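Local coordinates for protein putative RnfG subunit of electron transport complex (Thermotoga maritima, PDB 3DCZ) that probably serves as the FMN-carrying subunit of a membrane-bound Rnf complex that couples electron transfer to ion translocation across the membrane, at residues V100-L113 with A194-S206. Sequence-based numbering, arbitrary orientation. Where two conformers were deposited one is given.
Sequences VVACFIKTEDGFML and ALNLMYRYLEEVS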
loop_
_atom_site.group_PDB
_atom_site.type_symbol
_atom_site.label_atom_id
_atom_site.label_comp_id
_atom_site.label_asym_id
_atom_site.label_seq_id
_atom_site.Cartn_x
_atom_site.Cartn_y
_atom_site.Cartn_z
ATOM N N VAL A 100 -6.541 -4.928 -0.848
ATOM C CA VAL A 100 -5.577 -3.899 -1.232
ATOM C C VAL A 100 -4.169 -4.362 -0.763
ATOM O O VAL A 100 -3.995 -4.631 0.438
ATOM C CB VAL A 100 -5.854 -2.543 -0.528
ATOM C CG1 VAL A 100 -4.841 -1.486 -1.023
ATOM C CG2 VAL A 100 -7.289 -2.074 -0.772
ATOM N N VAL A 101 -3.201 -4.436 -1.686
ATOM C CA VAL A 101 -1.806 -4.825 -1.377
ATOM C C VAL A 101 -1.006 -3.526 -1.412
ATOM O O VAL A 101 -1.242 -2.667 -2.269
ATOM C CB VAL A 101 -1.246 -5.839 -2.439
ATOM C CG1 VAL A 101 0.205 -6.174 -2.131
ATOM C CG2 VAL A 101 -2.168 -7.107 -2.458
ATOM N N ALA A 102 -0.106 -3.343 -0.475
ATOM C CA ALA A 102 0.686 -2.120 -0.413
ATOM C C ALA A 102 2.072 -2.397 0.110
ATOM O O ALA A 102 2.262 -3.317 0.888
ATOM C CB ALA A 102 -0.004 -1.051 0.428
ATOM N N CYS A 103 3.017 -1.574 -0.322
ATOM C CA CYS A 103 4.405 -1.646 0.093
ATOM C C CYS A 103 4.762 -0.324 0.782
ATOM O O CYS A 103 4.565 0.766 0.239
ATOM C CB CYS A 103 5.353 -1.833 -1.116
ATOM S SG CYS A 103 7.099 -1.687 -0.640
ATOM N N PHE A 104 5.279 -0.448 2.005
ATOM C CA PHE A 104 5.760 0.664 2.796
ATOM C C PHE A 104 7.258 0.472 2.973
ATOM O O PHE A 104 7.732 -0.630 3.196
ATOM C CB PHE A 104 5.108 0.693 4.183
ATOM C CG PHE A 104 3.636 0.957 4.145
ATOM C CD1 PHE A 104 2.710 -0.069 3.929
ATOM C CD2 PHE A 104 3.156 2.239 4.356
ATOM C CE1 PHE A 104 1.337 0.198 3.847
ATOM C CE2 PHE A 104 1.757 2.491 4.335
ATOM C CZ PHE A 104 0.856 1.453 4.069
ATOM N N ILE A 105 7.987 1.559 2.916
ATOM C CA ILE A 105 9.428 1.527 3.102
ATOM C C ILE A 105 9.793 2.346 4.324
ATOM O O ILE A 105 9.391 3.497 4.480
ATOM C CB ILE A 105 10.162 2.015 1.849
ATOM C CG1 ILE A 105 9.844 1.045 0.697
ATOM C CG2 ILE A 105 11.684 2.133 2.096
ATOM C CD1 ILE A 105 10.231 1.533 -0.677
ATOM N N LYS A 106 10.625 1.750 5.171
ATOM C CA LYS A 106 11.014 2.363 6.415
ATOM C C LYS A 106 11.941 3.518 6.147
ATOM O O LYS A 106 12.937 3.411 5.417
ATOM C CB LYS A 106 11.706 1.354 7.347
ATOM C CG LYS A 106 12.068 1.922 8.701
ATOM C CD LYS A 106 10.857 2.048 9.618
ATOM C CE LYS A 106 11.193 2.936 10.833
ATOM N NZ LYS A 106 10.097 3.870 11.214
ATOM N N THR A 107 11.589 4.622 6.810
ATOM C CA THR A 107 12.291 5.884 6.802
ATOM C C THR A 107 12.729 6.248 8.230
ATOM O O THR A 107 12.232 5.695 9.229
ATOM C CB THR A 107 11.348 7.004 6.313
ATOM O OG1 THR A 107 10.056 6.839 6.932
ATOM C CG2 THR A 107 11.195 6.910 4.812
ATOM N N GLU A 108 13.622 7.213 8.317
ATOM C CA GLU A 108 14.103 7.765 9.597
ATOM C C GLU A 108 13.071 7.778 10.739
ATOM O O GLU A 108 13.285 7.155 11.786
ATOM C CB GLU A 108 14.615 9.183 9.365
ATOM N N ASP A 109 11.949 8.476 10.539
ATOM C CA ASP A 109 10.963 8.663 11.620
ATOM C C ASP A 109 9.598 7.999 11.354
ATOM O O ASP A 109 8.635 8.245 12.089
ATOM C CB ASP A 109 10.765 10.163 11.913
ATOM C CG ASP A 109 11.995 10.814 12.545
ATOM O OD1 ASP A 109 12.749 10.127 13.274
ATOM O OD2 ASP A 109 12.206 12.026 12.310
ATOM N N GLY A 110 9.504 7.153 10.326
ATOM C CA GLY A 110 8.252 6.455 10.072
ATOM C C GLY A 110 8.374 5.557 8.862
ATOM O O GLY A 110 9.233 4.695 8.802
ATOM N N PHE A 111 7.503 5.774 7.910
ATOM C CA PHE A 111 7.447 4.954 6.746
ATOM C C PHE A 111 7.004 5.844 5.621
ATOM O O PHE A 111 6.337 6.854 5.843
ATOM C CB PHE A 111 6.390 3.843 6.900
ATOM C CG PHE A 111 6.753 2.756 7.867
ATOM C CD1 PHE A 111 7.439 1.654 7.428
ATOM C CD2 PHE A 111 6.396 2.835 9.226
ATOM C CE1 PHE A 111 7.793 0.658 8.298
ATOM C CE2 PHE A 111 6.733 1.839 10.080
ATOM C CZ PHE A 111 7.428 0.751 9.625
HETATM N N MSE A 112 7.366 5.442 4.410
HETATM C CA MSE A 112 6.767 6.023 3.221
HETATM C C MSE A 112 5.950 4.943 2.521
HETATM O O MSE A 112 6.227 3.758 2.647
HETATM C CB MSE A 112 7.817 6.638 2.288
HETATM C CG MSE A 112 8.593 5.645 1.510
HETATM SE SE MSE A 112 9.874 6.471 0.378
HETATM C CE MSE A 112 11.009 7.231 1.683
ATOM N N LEU A 113 4.873 5.365 1.874
ATOM C CA LEU A 113 4.049 4.486 1.048
ATOM C C LEU A 113 4.638 4.436 -0.363
ATOM O O LEU A 113 4.655 5.456 -1.076
ATOM C CB LEU A 113 2.593 4.967 0.971
ATOM C CG LEU A 113 1.686 4.177 0.050
ATOM C CD1 LEU A 113 1.638 2.664 0.430
ATOM C CD2 LEU A 113 0.252 4.738 0.058
ATOM N N ALA A 194 -8.143 1.273 4.177
ATOM C CA ALA A 194 -7.265 0.097 4.227
ATOM C C ALA A 194 -5.775 0.489 4.376
ATOM O O ALA A 194 -5.041 -0.034 5.231
ATOM C CB ALA A 194 -7.486 -0.778 2.984
ATOM N N LEU A 195 -5.345 1.438 3.560
ATOM C CA LEU A 195 -3.958 1.932 3.589
ATOM C C LEU A 195 -3.620 2.532 4.965
ATOM O O LEU A 195 -2.565 2.254 5.545
ATOM C CB LEU A 195 -3.749 2.965 2.469
ATOM C CG LEU A 195 -3.710 2.338 1.079
ATOM C CD1 LEU A 195 -3.700 3.455 0.019
ATOM C CD2 LEU A 195 -2.491 1.373 0.905
ATOM N N ASN A 196 -4.535 3.342 5.493
ATOM C CA ASN A 196 -4.335 3.928 6.788
ATOM C C ASN A 196 -4.222 2.868 7.895
ATOM O O ASN A 196 -3.446 2.999 8.833
ATOM C CB ASN A 196 -5.465 4.895 7.106
ATOM C CG ASN A 196 -5.317 6.238 6.428
ATOM O OD1 ASN A 196 -4.188 6.701 6.172
ATOM N ND2 ASN A 196 -6.442 6.898 6.190
ATOM N N LEU A 197 -5.027 1.814 7.806
ATOM C CA LEU A 197 -4.931 0.735 8.775
ATOM C C LEU A 197 -3.625 -0.028 8.699
ATOM O O LEU A 197 -3.058 -0.424 9.732
ATOM C CB LEU A 197 -6.129 -0.217 8.639
ATOM C CG LEU A 197 -7.485 0.366 9.039
ATOM C CD1 LEU A 197 -8.569 -0.664 8.735
ATOM C CD2 LEU A 197 -7.429 0.761 10.498
HETATM N N MSE A 198 -3.161 -0.300 7.481
HETATM C CA MSE A 198 -1.898 -0.994 7.307
HETATM C C MSE A 198 -0.751 -0.185 7.917
HETATM O O MSE A 198 0.130 -0.727 8.569
HETATM C CB MSE A 198 -1.664 -1.264 5.811
HETATM C CG MSE A 198 -2.406 -2.471 5.311
HETATM SE SE MSE A 198 -2.004 -2.711 3.375
HETATM C CE MSE A 198 -3.495 -1.941 3.173
ATOM N N TYR A 199 -0.798 1.129 7.716
ATOM C CA TYR A 199 0.192 2.025 8.329
ATOM C C TYR A 199 0.117 1.976 9.855
ATOM O O TYR A 199 1.150 1.855 10.529
ATOM C CB TYR A 199 0.012 3.433 7.804
ATOM C CG TYR A 199 0.935 4.441 8.440
ATOM C CD1 TYR A 199 2.308 4.490 8.113
ATOM C CD2 TYR A 199 0.446 5.372 9.356
ATOM C CE1 TYR A 199 3.144 5.440 8.713
ATOM C CE2 TYR A 199 1.291 6.304 9.948
ATOM C CZ TYR A 199 2.630 6.331 9.612
ATOM O OH TYR A 199 3.445 7.315 10.188
ATOM N N ARG A 200 -1.101 2.027 10.400
ATOM C CA ARG A 200 -1.278 1.901 11.832
ATOM C C ARG A 200 -0.641 0.635 12.354
ATOM O O ARG A 200 0.079 0.653 13.339
ATOM C CB ARG A 200 -2.734 1.905 12.182
ATOM C CG ARG A 200 -3.300 3.254 12.340
ATOM C CD ARG A 200 -4.741 3.127 12.827
ATOM N NE ARG A 200 -4.890 2.471 14.126
ATOM C CZ ARG A 200 -6.070 2.173 14.694
ATOM N NH1 ARG A 200 -7.212 2.393 14.053
ATOM N NH2 ARG A 200 -6.117 1.642 15.879
ATOM N N TYR A 201 -0.915 -0.462 11.675
ATOM C CA TYR A 201 -0.379 -1.752 12.104
ATOM C C TYR A 201 1.145 -1.763 12.062
ATOM O O TYR A 201 1.776 -2.148 13.020
ATOM C CB TYR A 201 -0.970 -2.871 11.224
ATOM C CG TYR A 201 -0.427 -4.227 11.606
ATOM C CD1 TYR A 201 -1.046 -4.976 12.597
ATOM C CD2 TYR A 201 0.736 -4.728 11.027
ATOM C CE1 TYR A 201 -0.551 -6.212 12.999
ATOM C CE2 TYR A 201 1.225 -5.988 11.421
ATOM C CZ TYR A 201 0.564 -6.709 12.407
ATOM O OH TYR A 201 1.019 -7.943 12.811
ATOM N N LEU A 202 1.735 -1.316 10.953
ATOM C CA LEU A 202 3.204 -1.259 10.851
ATOM C C LEU A 202 3.830 -0.420 11.964
ATOM O O LEU A 202 4.859 -0.781 12.532
ATOM C CB LEU A 202 3.637 -0.679 9.511
ATOM C CG LEU A 202 3.461 -1.577 8.305
ATOM C CD1 LEU A 202 3.859 -0.842 6.996
ATOM C CD2 LEU A 202 4.301 -2.838 8.484
ATOM N N GLU A 203 3.235 0.726 12.237
ATOM C CA GLU A 203 3.701 1.569 13.337
ATOM C C GLU A 203 3.640 0.857 14.685
ATOM O O GLU A 203 4.579 1.008 15.487
ATOM C CB GLU A 203 2.883 2.856 13.394
ATOM C CG GLU A 203 3.230 3.819 12.279
ATOM C CD GLU A 203 4.579 4.460 12.476
ATOM O OE1 GLU A 203 4.853 4.885 13.605
ATOM O OE2 GLU A 203 5.359 4.548 11.529
ATOM N N GLU A 204 2.565 0.095 14.915
ATOM C CA GLU A 204 2.369 -0.655 16.178
ATOM C C GLU A 204 3.446 -1.716 16.358
ATOM O O GLU A 204 3.991 -1.882 17.461
ATOM C CB GLU A 204 1.042 -1.402 16.214
ATOM C CG GLU A 204 -0.211 -0.635 16.530
ATOM C CD GLU A 204 -1.441 -1.561 16.461
ATOM O OE1 GLU A 204 -1.344 -2.703 16.965
ATOM O OE2 GLU A 204 -2.467 -1.164 15.867
ATOM N N VAL A 205 3.727 -2.470 15.306
ATOM C CA VAL A 205 4.663 -3.590 15.407
ATOM C C VAL A 205 6.123 -3.143 15.283
ATOM O O VAL A 205 7.019 -3.911 15.596
ATOM C CB VAL A 205 4.286 -4.749 14.450
ATOM C CG1 VAL A 205 2.881 -5.243 14.798
ATOM C CG2 VAL A 205 4.368 -4.335 12.990
ATOM N N SER A 206 6.353 -1.908 14.839
ATOM C CA SER A 206 7.715 -1.414 14.680
ATOM C C SER A 206 8.244 -0.794 15.966
ATOM O O SER A 206 9.452 -0.581 16.100
ATOM C CB SER A 206 7.780 -0.429 13.517
ATOM O OG SER A 206 7.467 -1.112 12.316
HETATM O O HOH W 1 5.638 8.108 8.617
#
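The Phe104 ring packs obliquely against helix 194-206, with CD1 3.4 Å from Leu202 CD1, CE1 3.9 Å from Met198 CB and CE2 against Tyr199 CB, while Leu113 CD1 of the neighbouring strand lies over one ring face, toward its rim. A broad, rigid ring suits this place because it fills the width between strand and helix. With an alanine here, Leu202, Met198 and Tyr199 would probably lose their common apolar partner, and a gap would open beneath the sheet. Where the strand comes nearer the helix a small residue fits: Ala102 CB meets Leu195 CD2 at 3.5 Å and the selenium of selenomethionine Met198. At the other end, Phe111 has CG anti to its carbonyl carbon (chi1 -71°), a setting that sandwiches the ring between Lys106 CD and Leu202 CB, the latter in a CH-pi contact. Glu203 OE2 reaches the ring edge, 3.1 Å from CD2 of Phe111, its carboxylate turned 88° from the ring; the C-H rim is a weak substitute for a polar partner, which this buried oxygen lacks, though Lys106 NZ, 4.8 Å from OE2, probably eases its charge. Water 1 accepts from Tyr199 OH and Phe111 N. Together these residues pack the C-terminal helix across the antiparallel sheet, forming an alpha/beta hydrophobic core within the FMN-binding domain.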